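Local atomic coordinates of protein-disulfide isomerase (Novosphingobium aromaticivorans, PDB entry 3GMF), a protein that probably catalyses the formation, breakage or rearrangement of disulfide bonds in proteins, using a thioredoxin-like fold enlarged by an inserted bundle of helices. Residues A180-H183 with S187-P190; L17-F22 with P190-R195; D64-L69 with F124-F129; F80-A85 with A131-D136; R56-D61 with D158-Q163. One frame throughout, in Å; residues are numbered along the deposited sequence. Where two conformers were deposited one is given.

The five contacts divide between a thioredoxin core and the helices inserted into it between strand 51-57 and helix 147-164. Contacts 1 and 2 share helix 185-196 and have centres about 9 Å apart. Contact 5, its centre about 19 Å from theirs, meets contact 2 through the neighbouring strands 17-23 and 51-57. Contacts 3 and 4, centres about 10 Å apart, belong to the insert, their centres 27 to 29 Å from those of contacts 1 and 2. Along the chain, contact 2 encloses contacts 3, 4 and 5, contacts 3 and 4 interlock inside contact 5, and contact 1 opens last. Contact 5 thus returns the insert to the core; contact 2 joins an early strand to the C-terminal helix.

Contact 1: residues A180-H183 with S187-P190; sequences AGTH and SLRP
Thr182 and Ser187 pack the loop that leaves strand 177-178 against the first turns of helix 185-196, the C-terminal helix of the thioredoxin fold. The loop is tightened before it reaches the helix: Ala180 O receives Thr182 OG1 at 2.8 Å, the hydroxyl standing above the carbonyl plane. Between them Gly181 has a positive phi of 60°, which glycine adopts readily. Thr182 suits its buried place because its two branches do different work. With OG1 beside the backbone N (chi1 -55°), the hydroxyl serves Ala180 and also bonds Gln191 NE2 one helical turn past Ser187, while the methyl CG2 is directed at the helix. There CG2 rests 3.7 Å from Leu188 CA and 3.9 Å from Leu188 CB, a small apolar patch extended by Phe172 of strand 171-174. His183 turns its ring elsewhere, to a bond from ND1 with Pro170 O, and offers the helix its backbone N. Ser187 points toward the loop, its short side chain close against Thr182 CA; its OG bonds Asp184 OD1 and takes a weak bond from His183 N at 3.4 Å. A water supplements that bond, accepting from His183 N at 2.9 Å and donating to Gly181 O and Ser187 OG.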
# COMPACT_ATOMS: atom_id res chain seq x y z
N ALA A 180 -12.22 -10.34 -11.60
CA ALA A 180 -13.40 -9.51 -11.85
C ALA A 180 -14.32 -9.41 -10.62
O ALA A 180 -14.48 -10.38 -9.88
CB ALA A 180 -14.20 -10.05 -13.05
N GLY A 181 -14.90 -8.22 -10.42
CA GLY A 181 -15.90 -7.98 -9.37
C GLY A 181 -15.47 -8.25 -7.93
O GLY A 181 -16.30 -8.38 -7.04
N THR A 182 -14.16 -8.27 -7.70
CA THR A 182 -13.61 -8.71 -6.42
C THR A 182 -12.79 -7.56 -5.85
O THR A 182 -11.63 -7.33 -6.24
CB THR A 182 -12.73 -9.96 -6.63
OG1 THR A 182 -13.49 -10.97 -7.30
CG2 THR A 182 -12.21 -10.49 -5.27
N HIS A 183 -13.42 -6.80 -4.94
CA HIS A 183 -12.77 -5.63 -4.33
C HIS A 183 -12.93 -5.52 -2.82
O HIS A 183 -12.80 -4.43 -2.26
CB HIS A 183 -13.21 -4.35 -5.05
CG HIS A 183 -13.04 -4.43 -6.54
ND1 HIS A 183 -11.81 -4.33 -7.15
CD2 HIS A 183 -13.94 -4.68 -7.52
CE1 HIS A 183 -11.96 -4.47 -8.46
NE2 HIS A 183 -13.24 -4.69 -8.71
N SER A 187 -15.91 -10.82 -1.05
CA SER A 187 -15.80 -11.39 -2.39
C SER A 187 -14.51 -12.20 -2.64
O SER A 187 -14.49 -13.16 -3.42
CB SER A 187 -15.99 -10.30 -3.46
OG SER A 187 -15.04 -9.27 -3.34
N LEU A 188 -13.42 -11.79 -1.99
CA LEU A 188 -12.16 -12.47 -2.17
C LEU A 188 -12.09 -13.84 -1.49
O LEU A 188 -11.65 -14.81 -2.11
CB LEU A 188 -11.02 -11.58 -1.69
CG LEU A 188 -9.62 -12.22 -1.84
CD1 LEU A 188 -9.23 -12.53 -3.31
CD2 LEU A 188 -8.59 -11.32 -1.18
N ARG A 189 -12.48 -13.89 -0.22
CA ARG A 189 -12.28 -15.10 0.60
C ARG A 189 -12.80 -16.41 -0.03
O ARG A 189 -12.05 -17.40 -0.03
CB ARG A 189 -12.80 -14.91 2.03
CG ARG A 189 -12.61 -16.14 2.91
CD ARG A 189 -13.01 -15.88 4.33
NE ARG A 189 -14.45 -15.90 4.49
CZ ARG A 189 -15.07 -15.83 5.66
NH1 ARG A 189 -14.36 -15.75 6.78
NH2 ARG A 189 -16.39 -15.85 5.72
N PRO A 190 -14.04 -16.43 -0.59
CA PRO A 190 -14.48 -17.71 -1.18
C PRO A 190 -13.60 -18.17 -2.35
O PRO A 190 -13.42 -19.38 -2.55
CB PRO A 190 -15.91 -17.42 -1.65
CG PRO A 190 -16.35 -16.21 -0.86
CD PRO A 190 -15.09 -15.39 -0.71
O HOH W 1 -16.22 -6.42 -4.44

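Contact 2: residues L17-F22 with P190-R195; sequences LRLVEF and PQILAR
Leu17 and Leu19 of strand 17-23 pack against Ile192 and Arg195 in a strand-on-helix contact, in which helix 185-196 lies over one face of the central sheet. The short segments run nearly antiparallel, at 165°, with their axes 10.3 Å apart, a separation that side chains alone can bridge; no hydrogen bond joins them. Alternation along the strand gives Leu17 and Leu19 the same facing, toward the helix, whereas Arg18 points away and pairs with Glu54 instead. The apolar centre is a meeting of methyls: Leu19 CD2 approaches Ile192 CD1 to 3.8 Å, the two side chains crossing at about a right angle. Ile192 reaches this spot because CG1 leaves beside its backbone N (chi1 -70°) and then runs straight on to CD1. Leu41 and Met45 of helix 28-46 also touch it, so apolar side chains fill the seam between two helices and the sheet. Leu17 works at the other end, its CD1 3.9 Å from Ile192 O and 3.6 Å from Arg195 CB. Arg195 has two conformers; in one, its bent chain slides past Leu17 in the opposite direction and lays a face of the guanidinium over Leu17 CG, with NH2 3.5 Å from Leu17 CB. A long chain of this kind can cover a leucine while its charged end pairs with Asp175, through NH1. Helices 28-46 and 185-196 together on one face of the sheet, with helix 147-164 against the other, are the hallmark of the thioredoxin fold.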
# COMPACT_ATOMS: atom_id res chain seq x y z
N LEU A 17 -0.30 -21.15 -4.14
CA LEU A 17 -1.27 -20.06 -4.31
C LEU A 17 -0.56 -18.72 -4.09
O LEU A 17 -0.11 -18.41 -2.98
CB LEU A 17 -2.50 -20.19 -3.39
CG LEU A 17 -3.77 -19.39 -3.75
CD1 LEU A 17 -4.94 -19.80 -2.88
CD2 LEU A 17 -3.61 -17.87 -3.63
N ARG A 18 -0.50 -17.92 -5.14
CA ARG A 18 0.07 -16.59 -5.02
C ARG A 18 -1.04 -15.56 -5.19
O ARG A 18 -1.61 -15.43 -6.28
CB ARG A 18 1.14 -16.39 -6.09
CG ARG A 18 1.80 -15.01 -6.12
CD ARG A 18 2.68 -14.77 -4.91
NE ARG A 18 3.89 -15.60 -4.91
CZ ARG A 18 5.05 -15.27 -5.47
NH1 ARG A 18 5.20 -14.10 -6.08
NH2 ARG A 18 6.09 -16.10 -5.40
N LEU A 19 -1.35 -14.85 -4.10
CA LEU A 19 -2.36 -13.79 -4.10
C LEU A 19 -1.62 -12.47 -4.28
O LEU A 19 -0.80 -12.09 -3.44
CB LEU A 19 -3.11 -13.76 -2.77
CG LEU A 19 -4.08 -12.58 -2.57
CD1 LEU A 19 -5.23 -12.59 -3.63
CD2 LEU A 19 -4.62 -12.52 -1.15
N VAL A 20 -1.94 -11.76 -5.36
CA VAL A 20 -1.41 -10.41 -5.57
C VAL A 20 -2.49 -9.40 -5.19
O VAL A 20 -3.61 -9.54 -5.65
CB VAL A 20 -1.04 -10.18 -7.03
CG1 VAL A 20 -0.63 -8.72 -7.27
CG2 VAL A 20 0.11 -11.12 -7.42
N GLU A 21 -2.12 -8.39 -4.41
CA GLU A 21 -3.06 -7.36 -3.93
C GLU A 21 -2.55 -6.03 -4.47
O GLU A 21 -1.39 -5.71 -4.25
CB GLU A 21 -3.04 -7.26 -2.40
CG GLU A 21 -3.37 -8.57 -1.64
CD GLU A 21 -3.44 -8.37 -0.12
OE1 GLU A 21 -2.95 -7.35 0.39
OE2 GLU A 21 -4.01 -9.24 0.57
N PHE A 22 -3.40 -5.30 -5.22
CA PHE A 22 -3.07 -3.95 -5.67
C PHE A 22 -3.81 -3.05 -4.73
O PHE A 22 -5.05 -3.03 -4.71
CB PHE A 22 -3.57 -3.71 -7.11
CG PHE A 22 -2.95 -4.62 -8.13
CD1 PHE A 22 -1.76 -4.28 -8.76
CD2 PHE A 22 -3.58 -5.81 -8.49
CE1 PHE A 22 -1.19 -5.13 -9.74
CE2 PHE A 22 -3.03 -6.64 -9.47
CZ PHE A 22 -1.82 -6.31 -10.07
N PRO A 190 -14.04 -16.43 -0.59
CA PRO A 190 -14.48 -17.71 -1.18
C PRO A 190 -13.60 -18.17 -2.35
O PRO A 190 -13.42 -19.38 -2.55
CB PRO A 190 -15.91 -17.42 -1.65
CG PRO A 190 -16.35 -16.21 -0.86
CD PRO A 190 -15.09 -15.39 -0.71
N GLN A 191 -13.03 -17.22 -3.11
CA GLN A 191 -12.13 -17.58 -4.19
C GLN A 191 -10.80 -18.13 -3.70
O GLN A 191 -10.25 -19.06 -4.31
CB GLN A 191 -11.93 -16.40 -5.15
CG GLN A 191 -13.29 -15.90 -5.65
CD GLN A 191 -13.18 -14.76 -6.63
OE1 GLN A 191 -12.82 -14.95 -7.80
NE2 GLN A 191 -13.52 -13.55 -6.16
N ILE A 192 -10.31 -17.60 -2.57
CA ILE A 192 -9.10 -18.14 -1.94
C ILE A 192 -9.36 -19.55 -1.39
O ILE A 192 -8.60 -20.49 -1.68
CB ILE A 192 -8.57 -17.22 -0.84
CG1 ILE A 192 -8.01 -15.95 -1.49
CG2 ILE A 192 -7.50 -17.94 0.04
CD1 ILE A 192 -7.51 -14.94 -0.52
N LEU A 193 -10.43 -19.71 -0.63
CA LEU A 193 -10.76 -21.03 -0.04
C LEU A 193 -11.03 -22.10 -1.11
O LEU A 193 -10.64 -23.25 -0.94
CB LEU A 193 -11.92 -20.90 0.95
CG LEU A 193 -11.67 -19.99 2.17
CD1 LEU A 193 -12.88 -19.95 3.11
CD2 LEU A 193 -10.38 -20.34 2.96
N ALA A 194 -11.68 -21.72 -2.21
CA ALA A 194 -11.94 -22.66 -3.33
C ALA A 194 -10.64 -23.24 -3.90
O ALA A 194 -10.57 -24.44 -4.20
CB ALA A 194 -12.73 -21.99 -4.44
N ARG A 195 -9.64 -22.37 -4.04
CA ARG A 195 -8.31 -22.73 -4.54
C ARG A 195 -7.53 -23.57 -3.51
O ARG A 195 -6.87 -24.55 -3.86
CB ARG A 195 -7.51 -21.45 -4.83
CG ARG A 195 -6.75 -21.37 -6.16
CD ARG A 195 -6.09 -22.66 -6.60
NE ARG A 195 -4.70 -22.44 -6.99
CZ ARG A 195 -3.66 -22.60 -6.18
NH1 ARG A 195 -2.44 -22.38 -6.63
NH2 ARG A 195 -3.83 -23.00 -4.93

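Contact 3: residues D64-L69 with F124-F129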
# COMPACT_ATOMS: atom_id res chain seq x y z
N ASP A 64 -0.86 9.26 -1.19
CA ASP A 64 -0.50 7.83 -1.36
C ASP A 64 1.00 7.65 -1.63
O ASP A 64 1.67 6.86 -0.95
CB ASP A 64 -1.32 7.29 -2.54
CG ASP A 64 -1.45 5.77 -2.54
OD1 ASP A 64 -0.90 5.07 -1.65
OD2 ASP A 64 -2.14 5.27 -3.46
N MET A 65 1.52 8.41 -2.60
CA MET A 65 2.95 8.37 -2.95
C MET A 65 3.82 8.65 -1.72
O MET A 65 4.83 7.98 -1.51
CB MET A 65 3.30 9.36 -4.08
CG MET A 65 4.78 9.23 -4.52
SD MET A 65 5.35 7.60 -5.17
CE MET A 65 4.83 7.85 -6.87
N THR A 66 3.44 9.67 -0.95
CA THR A 66 4.21 10.06 0.24
C THR A 66 4.26 8.91 1.26
O THR A 66 5.33 8.58 1.77
CB THR A 66 3.63 11.34 0.88
OG1 THR A 66 3.59 12.39 -0.09
CG2 THR A 66 4.47 11.80 2.11
N VAL A 67 3.11 8.30 1.52
CA VAL A 67 3.08 7.12 2.41
C VAL A 67 3.91 5.94 1.85
O VAL A 67 4.67 5.30 2.58
CB VAL A 67 1.64 6.68 2.67
CG1 VAL A 67 1.66 5.46 3.57
CG2 VAL A 67 0.89 7.82 3.34
N ALA A 68 3.79 5.70 0.54
CA ALA A 68 4.51 4.61 -0.10
C ALA A 68 6.03 4.84 -0.10
O ALA A 68 6.79 3.89 -0.00
CB ALA A 68 3.99 4.36 -1.53
N LEU A 69 6.46 6.10 -0.16
CA LEU A 69 7.90 6.35 0.01
C LEU A 69 8.36 5.88 1.37
O LEU A 69 9.39 5.21 1.47
CB LEU A 69 8.25 7.83 -0.22
CG LEU A 69 8.17 8.25 -1.69
CD1 LEU A 69 8.02 9.79 -1.74
CD2 LEU A 69 9.35 7.71 -2.53
N PHE A 124 -0.22 16.23 6.80
CA PHE A 124 -0.73 14.95 7.30
C PHE A 124 -0.02 14.48 8.56
O PHE A 124 -0.33 13.41 9.09
CB PHE A 124 -0.73 13.89 6.19
CG PHE A 124 -1.82 14.10 5.17
CD1 PHE A 124 -3.02 13.42 5.29
CD2 PHE A 124 -1.65 15.00 4.11
CE1 PHE A 124 -4.06 13.60 4.36
CE2 PHE A 124 -2.67 15.21 3.19
CZ PHE A 124 -3.88 14.50 3.31
N ARG A 125 0.90 15.31 9.05
CA ARG A 125 1.60 15.07 10.31
C ARG A 125 2.36 13.75 10.35
O ARG A 125 2.34 13.01 11.34
CB ARG A 125 0.63 15.20 11.50
CG ARG A 125 0.17 16.62 11.79
CD ARG A 125 -0.97 16.65 12.83
NE ARG A 125 -0.76 15.69 13.92
CZ ARG A 125 -0.04 15.92 15.02
NH1 ARG A 125 0.58 17.08 15.21
NH2 ARG A 125 0.07 14.96 15.94
N PHE A 126 3.05 13.45 9.24
CA PHE A 126 3.78 12.19 9.12
C PHE A 126 5.08 12.16 9.95
O PHE A 126 5.58 11.09 10.32
CB PHE A 126 4.04 11.88 7.64
CG PHE A 126 2.81 11.45 6.89
CD1 PHE A 126 1.73 10.86 7.54
CD2 PHE A 126 2.76 11.58 5.49
CE1 PHE A 126 0.58 10.43 6.83
CE2 PHE A 126 1.64 11.15 4.77
CZ PHE A 126 0.54 10.57 5.45
N TYR A 127 5.63 13.34 10.23
CA TYR A 127 6.80 13.44 11.10
C TYR A 127 6.47 12.90 12.49
O TYR A 127 7.20 12.04 12.99
CB TYR A 127 7.33 14.88 11.15
CG TYR A 127 7.69 15.42 9.78
CD1 TYR A 127 8.90 15.09 9.17
CD2 TYR A 127 6.81 16.26 9.09
CE1 TYR A 127 9.23 15.57 7.90
CE2 TYR A 127 7.13 16.75 7.82
CZ TYR A 127 8.34 16.39 7.23
OH TYR A 127 8.66 16.89 5.99
N ASP A 128 5.36 13.35 13.08
CA ASP A 128 4.87 12.85 14.37
C ASP A 128 4.46 11.37 14.33
O ASP A 128 4.82 10.60 15.23
CB ASP A 128 3.71 13.71 14.90
CG ASP A 128 4.17 15.08 15.41
OD1 ASP A 128 5.39 15.37 15.41
OD2 ASP A 128 3.30 15.89 15.80
N PHE A 129 3.71 10.97 13.29
CA PHE A 129 3.31 9.58 13.09
C PHE A 129 4.52 8.62 13.09
O PHE A 129 4.50 7.56 13.72
CB PHE A 129 2.51 9.44 11.77
CG PHE A 129 1.84 8.10 11.60
CD1 PHE A 129 0.55 7.88 12.08
CD2 PHE A 129 2.48 7.06 10.92
CE1 PHE A 129 -0.08 6.65 11.91
CE2 PHE A 129 1.86 5.83 10.76
CZ PHE A 129 0.57 5.63 11.25
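Thr66, Val67 and Phe126 form a buried helix-to-helix contact within the helical insert of this thioredoxin-family protein, between helix 62-73 and the start of helix 126-131. Phe126 supplies most of the reach. A chi1 of -73° sets its CG opposite the carbonyl carbon and sends the ring out from the first turn of the helix, so that CE2 and CZ arrive at the partner. Thr66 meets this ring at its edge: Thr66 CG2 lies near the ring plane, 3.8 Å from Phe126 CD2. Val67 comes in obliquely and closer, its CG2 3.5 Å from Phe126 CZ, the two side chains crossing at about a right angle. A branched residue fits here because one methyl can press on the ring while the other is directed elsewhere. Threonine is equally apt in a buried helix, since its OG1 turns back to bond Pro62 O, one turn earlier, leaving the methyl for the aromatic edge. One face of the ring is met by Phe124 CB, 3.6 Å above its plane, so the phenylalanine packs against its own approach loop as well. That loop turns sharply at Arg125, which has a positive phi of 58°, closes helix 113-123 in a Schellman motif and occupies the N-cap position of the next helix. Across the first turn of that helix, Arg125 NH1 forms a salt bridge with Asp128 OD2 at 3.0 Å. Helix 62-73 is also tied into the insert by the disulfide Cys73-Cys143. Such a helical bundle, set between two elements of a thioredoxin core, is characteristic of DsbA-like proteins.

Contact 4: residues F80-A85 with A131-D136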
# COMPACT_ATOMS: atom_id res chain seq x y z
N PHE A 80 5.96 -4.91 6.30
CA PHE A 80 4.60 -5.39 6.54
C PHE A 80 3.97 -4.82 7.79
O PHE A 80 2.77 -4.51 7.77
CB PHE A 80 4.52 -6.93 6.48
CG PHE A 80 4.40 -7.45 5.08
CD1 PHE A 80 3.16 -7.48 4.44
CD2 PHE A 80 5.53 -7.88 4.38
CE1 PHE A 80 3.04 -7.94 3.14
CE2 PHE A 80 5.41 -8.34 3.05
CZ PHE A 80 4.17 -8.37 2.45
N THR A 81 4.75 -4.64 8.85
CA THR A 81 4.23 -3.99 10.06
C THR A 81 3.85 -2.54 9.79
O THR A 81 2.79 -2.08 10.21
CB THR A 81 5.19 -4.07 11.27
OG1 THR A 81 6.55 -3.87 10.85
CG2 THR A 81 5.06 -5.42 11.95
N LEU A 82 4.69 -1.84 9.04
CA LEU A 82 4.45 -0.43 8.73
C LEU A 82 3.28 -0.22 7.75
O LEU A 82 2.43 0.66 7.97
CB LEU A 82 5.73 0.19 8.19
CG LEU A 82 5.83 1.72 8.26
CD1 LEU A 82 5.37 2.27 9.63
CD2 LEU A 82 7.24 2.13 7.93
N HIS A 83 3.27 -1.01 6.68
CA HIS A 83 2.17 -1.05 5.71
C HIS A 83 0.83 -1.31 6.42
O HIS A 83 -0.13 -0.58 6.20
CB HIS A 83 2.45 -2.12 4.65
CG HIS A 83 1.30 -2.38 3.71
ND1 HIS A 83 1.07 -1.62 2.59
CD2 HIS A 83 0.34 -3.33 3.73
CE1 HIS A 83 0.00 -2.08 1.96
NE2 HIS A 83 -0.45 -3.13 2.63
N THR A 84 0.79 -2.32 7.29
CA THR A 84 -0.44 -2.65 8.02
C THR A 84 -0.85 -1.51 8.94
O THR A 84 -2.05 -1.20 9.03
CB THR A 84 -0.29 -4.01 8.80
OG1 THR A 84 -0.27 -5.09 7.85
CG2 THR A 84 -1.44 -4.24 9.76
N ALA A 85 0.13 -0.87 9.59
CA ALA A 85 -0.13 0.27 10.49
C ALA A 85 -0.79 1.46 9.76
O ALA A 85 -1.83 1.96 10.20
CB ALA A 85 1.15 0.73 11.19
N ALA A 131 7.74 9.37 14.07
CA ALA A 131 8.54 9.57 15.30
C ALA A 131 8.03 8.64 16.39
O ALA A 131 8.82 8.06 17.14
CB ALA A 131 8.48 11.01 15.76
N ALA A 132 6.71 8.49 16.46
CA ALA A 132 6.07 7.56 17.40
C ALA A 132 6.37 6.09 17.07
O ALA A 132 6.00 5.19 17.82
CB ALA A 132 4.57 7.83 17.46
N ARG A 133 7.03 5.86 15.93
CA ARG A 133 7.41 4.52 15.48
C ARG A 133 8.92 4.41 15.21
O ARG A 133 9.36 3.55 14.44
CB ARG A 133 6.61 4.15 14.23
CG ARG A 133 5.17 3.84 14.54
CD ARG A 133 4.29 3.84 13.30
NE ARG A 133 2.95 3.41 13.65
CZ ARG A 133 2.00 4.21 14.13
NH1 ARG A 133 2.22 5.51 14.31
NH2 ARG A 133 0.81 3.70 14.44
N GLY A 134 9.69 5.29 15.84
CA GLY A 134 11.14 5.17 15.85
C GLY A 134 11.92 5.89 14.77
O GLY A 134 13.14 6.03 14.88
N MET A 135 11.22 6.36 13.73
CA MET A 135 11.86 7.08 12.62
C MET A 135 11.94 8.58 12.92
O MET A 135 10.91 9.25 12.99
CB MET A 135 11.11 6.82 11.30
CG MET A 135 11.78 7.41 10.06
SD MET A 135 10.93 7.12 8.47
CE MET A 135 11.37 5.41 8.14
N ASP A 136 13.16 9.10 13.07
CA ASP A 136 13.35 10.52 13.36
C ASP A 136 13.16 11.39 12.11
O ASP A 136 12.93 10.85 11.02
CB ASP A 136 14.71 10.79 14.03
CG ASP A 136 15.90 10.25 13.24
OD1 ASP A 136 15.97 10.45 12.01
OD2 ASP A 136 16.79 9.63 13.86
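Arg133 stretches past Leu82 and Ala85, and the direction of its long side chain shapes the whole contact. From a first torsion of -73° the chain runs extended as far as NE, so methylenes and guanidinium meet successive parts of helix 76-88. First Leu82 passes at a slant, CD1 lying 4.1 Å from Arg133 CD: aliphatic carbon against aliphatic carbon. One helical turn on, Ala85 CB sits 4.1 Å from Arg133 NE, approaching the guanidinium at an oblique angle. Alanine suits this place, being small enough to let the arginine by, while leucine is long enough to reach out to it. These are loose contacts within the helical insert of a DsbA-like, thioredoxin-family architecture, with no hydrogen bond between the segments. The charged end is held from its own side instead: NH1 bonds Phe129 O, and the guanidinium makes a cation-pi contact with the Phe129 ring. Gly134 follows with a phi of 93° and ends helix 126-131 in a Schellman motif, its N bonding Ala131 O at 3.2 Å. Helix 76-88 therefore carries, on one flank, the turn linking helices 126-131 and 137-144, while its Phe80 and His83 touch Val55 of strand 51-57.

Contact 5: residues R56-D61 with D158-Q163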
# COMPACT_ATOMS: atom_id res chain seq x y z
N ARG A 56 1.29 -5.14 -3.76
CA ARG A 56 1.78 -4.13 -4.67
C ARG A 56 1.19 -2.77 -4.33
O ARG A 56 -0.03 -2.62 -4.12
CB ARG A 56 1.53 -4.50 -6.12
CG ARG A 56 2.21 -5.79 -6.57
CD ARG A 56 1.81 -6.08 -7.98
NE ARG A 56 2.30 -7.38 -8.44
CZ ARG A 56 2.24 -7.80 -9.69
NH1 ARG A 56 1.73 -7.02 -10.64
NH2 ARG A 56 2.70 -8.99 -10.01
N ASN A 57 2.09 -1.79 -4.23
CA ASN A 57 1.67 -0.42 -3.97
C ASN A 57 1.15 0.19 -5.26
O ASN A 57 1.91 0.56 -6.16
CB ASN A 57 2.82 0.41 -3.41
CG ASN A 57 3.33 -0.13 -2.10
OD1 ASN A 57 4.48 -0.56 -1.99
ND2 ASN A 57 2.49 -0.13 -1.10
N PHE A 58 -0.17 0.28 -5.34
CA PHE A 58 -0.81 0.89 -6.50
C PHE A 58 -1.02 2.35 -6.11
O PHE A 58 -1.99 2.69 -5.41
CB PHE A 58 -2.14 0.20 -6.76
CG PHE A 58 -2.82 0.66 -8.02
CD1 PHE A 58 -2.40 0.19 -9.25
CD2 PHE A 58 -3.87 1.58 -7.96
CE1 PHE A 58 -3.02 0.63 -10.42
CE2 PHE A 58 -4.51 2.02 -9.11
CZ PHE A 58 -4.09 1.54 -10.34
N VAL A 59 -0.13 3.22 -6.59
CA VAL A 59 -0.09 4.60 -6.09
C VAL A 59 -1.02 5.50 -6.90
O VAL A 59 -0.79 5.67 -8.11
CB VAL A 59 1.34 5.14 -6.13
CG1 VAL A 59 1.35 6.61 -5.70
CG2 VAL A 59 2.28 4.30 -5.23
N ARG A 60 -2.03 6.07 -6.26
CA ARG A 60 -3.13 6.76 -6.98
C ARG A 60 -3.02 8.28 -7.01
O ARG A 60 -3.67 8.94 -7.85
CB ARG A 60 -4.49 6.40 -6.38
CG ARG A 60 -4.83 4.88 -6.39
CD ARG A 60 -6.24 4.64 -5.89
NE ARG A 60 -6.42 5.27 -4.57
CZ ARG A 60 -7.56 5.78 -4.13
NH1 ARG A 60 -8.64 5.73 -4.90
NH2 ARG A 60 -7.61 6.35 -2.92
N ASP A 61 -2.26 8.83 -6.05
CA ASP A 61 -2.23 10.29 -5.78
C ASP A 61 -0.96 10.61 -4.97
O ASP A 61 -0.28 9.70 -4.49
CB ASP A 61 -3.55 10.74 -5.09
CG ASP A 61 -3.74 10.11 -3.72
OD1 ASP A 61 -2.89 10.38 -2.85
OD2 ASP A 61 -4.71 9.34 -3.53
N ASP A 158 2.21 2.13 -13.12
CA ASP A 158 1.88 2.20 -14.55
C ASP A 158 1.79 0.78 -15.13
O ASP A 158 0.94 0.54 -16.00
CB ASP A 158 2.94 3.01 -15.31
CG ASP A 158 2.85 4.52 -15.05
OD1 ASP A 158 1.84 5.01 -14.46
OD2 ASP A 158 3.81 5.21 -15.45
N GLU A 159 2.64 -0.14 -14.67
CA GLU A 159 2.61 -1.57 -15.11
C GLU A 159 1.26 -2.22 -14.79
O GLU A 159 0.69 -2.94 -15.62
CB GLU A 159 3.75 -2.39 -14.48
CG GLU A 159 3.96 -3.81 -15.09
CD GLU A 159 3.14 -4.94 -14.44
OE1 GLU A 159 2.44 -4.73 -13.43
OE2 GLU A 159 3.19 -6.08 -14.97
N ALA A 160 0.77 -1.96 -13.57
CA ALA A 160 -0.56 -2.44 -13.16
C ALA A 160 -1.68 -1.88 -14.05
O ALA A 160 -2.58 -2.63 -14.48
CB ALA A 160 -0.80 -2.08 -11.70
N ILE A 161 -1.64 -0.58 -14.31
CA ILE A 161 -2.63 0.10 -15.13
C ILE A 161 -2.56 -0.45 -16.56
O ILE A 161 -3.59 -0.83 -17.13
CB ILE A 161 -2.40 1.63 -15.11
CG1 ILE A 161 -2.74 2.19 -13.73
CG2 ILE A 161 -3.22 2.32 -16.21
CD1 ILE A 161 -2.45 3.69 -13.62
N ASN A 162 -1.35 -0.55 -17.11
CA ASN A 162 -1.18 -0.95 -18.51
C ASN A 162 -1.43 -2.44 -18.78
O ASN A 162 -2.20 -2.78 -19.68
CB ASN A 162 0.20 -0.58 -19.02
CG ASN A 162 0.37 -0.95 -20.49
OD1 ASN A 162 -0.47 -0.62 -21.32
ND2 ASN A 162 1.42 -1.67 -20.80
N GLN A 163 -0.78 -3.31 -18.02
CA GLN A 163 -0.93 -4.76 -18.24
C GLN A 163 -2.23 -5.34 -17.72
O GLN A 163 -2.80 -6.25 -18.34
CB GLN A 163 0.26 -5.54 -17.67
CG GLN A 163 1.58 -5.17 -18.31
CD GLN A 163 2.65 -6.22 -18.17
OE1 GLN A 163 2.38 -7.42 -18.13
NE2 GLN A 163 3.90 -5.77 -18.12
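Phe58 and Ala160 form the close-packed part of a contact in which the chain leaving strand 51-57 of the thioredoxin sheet meets helix 147-164, the helix that returns from the insert. The ring presents its edge to the helix: Ala160 CB lies in the ring plane, 3.7 Å from Phe58 CD1. Alanine fits here, its single methyl letting the aromatic edge come close to the helix, and Phe22 of strand 17-23 touches the same methyl. Ile161 adds CG1, 3.7 Å from Phe58 CE1, crossing the phenylalanine at about a right angle and meeting the ring obliquely. With CG anti to its N (chi1 -174°), Phe58 carries the ring across to the helix, near but not touching Cys27 and Cys30, a CxxC pair consistent with a thioredoxin-type redox site. Toward solvent the contact is looser, between the partly exposed Arg56 and Glu159. Arg56 runs extended, suiting a strand residue that must span the gap to a helix, whereas Glu159 bends at chi2 (-89°) and brings its carboxylate round to meet it. The stronger partner is nevertheless Glu54, which forms a salt bridge with Arg56 NE. Arg56 has two conformers, so its pairing with Glu159 is doubtful: in one, a long salt bridge runs from Arg56 NH1 to Glu159 OE1 at 3.7 Å, the guanidinium and carboxylate planes turned 59° apart.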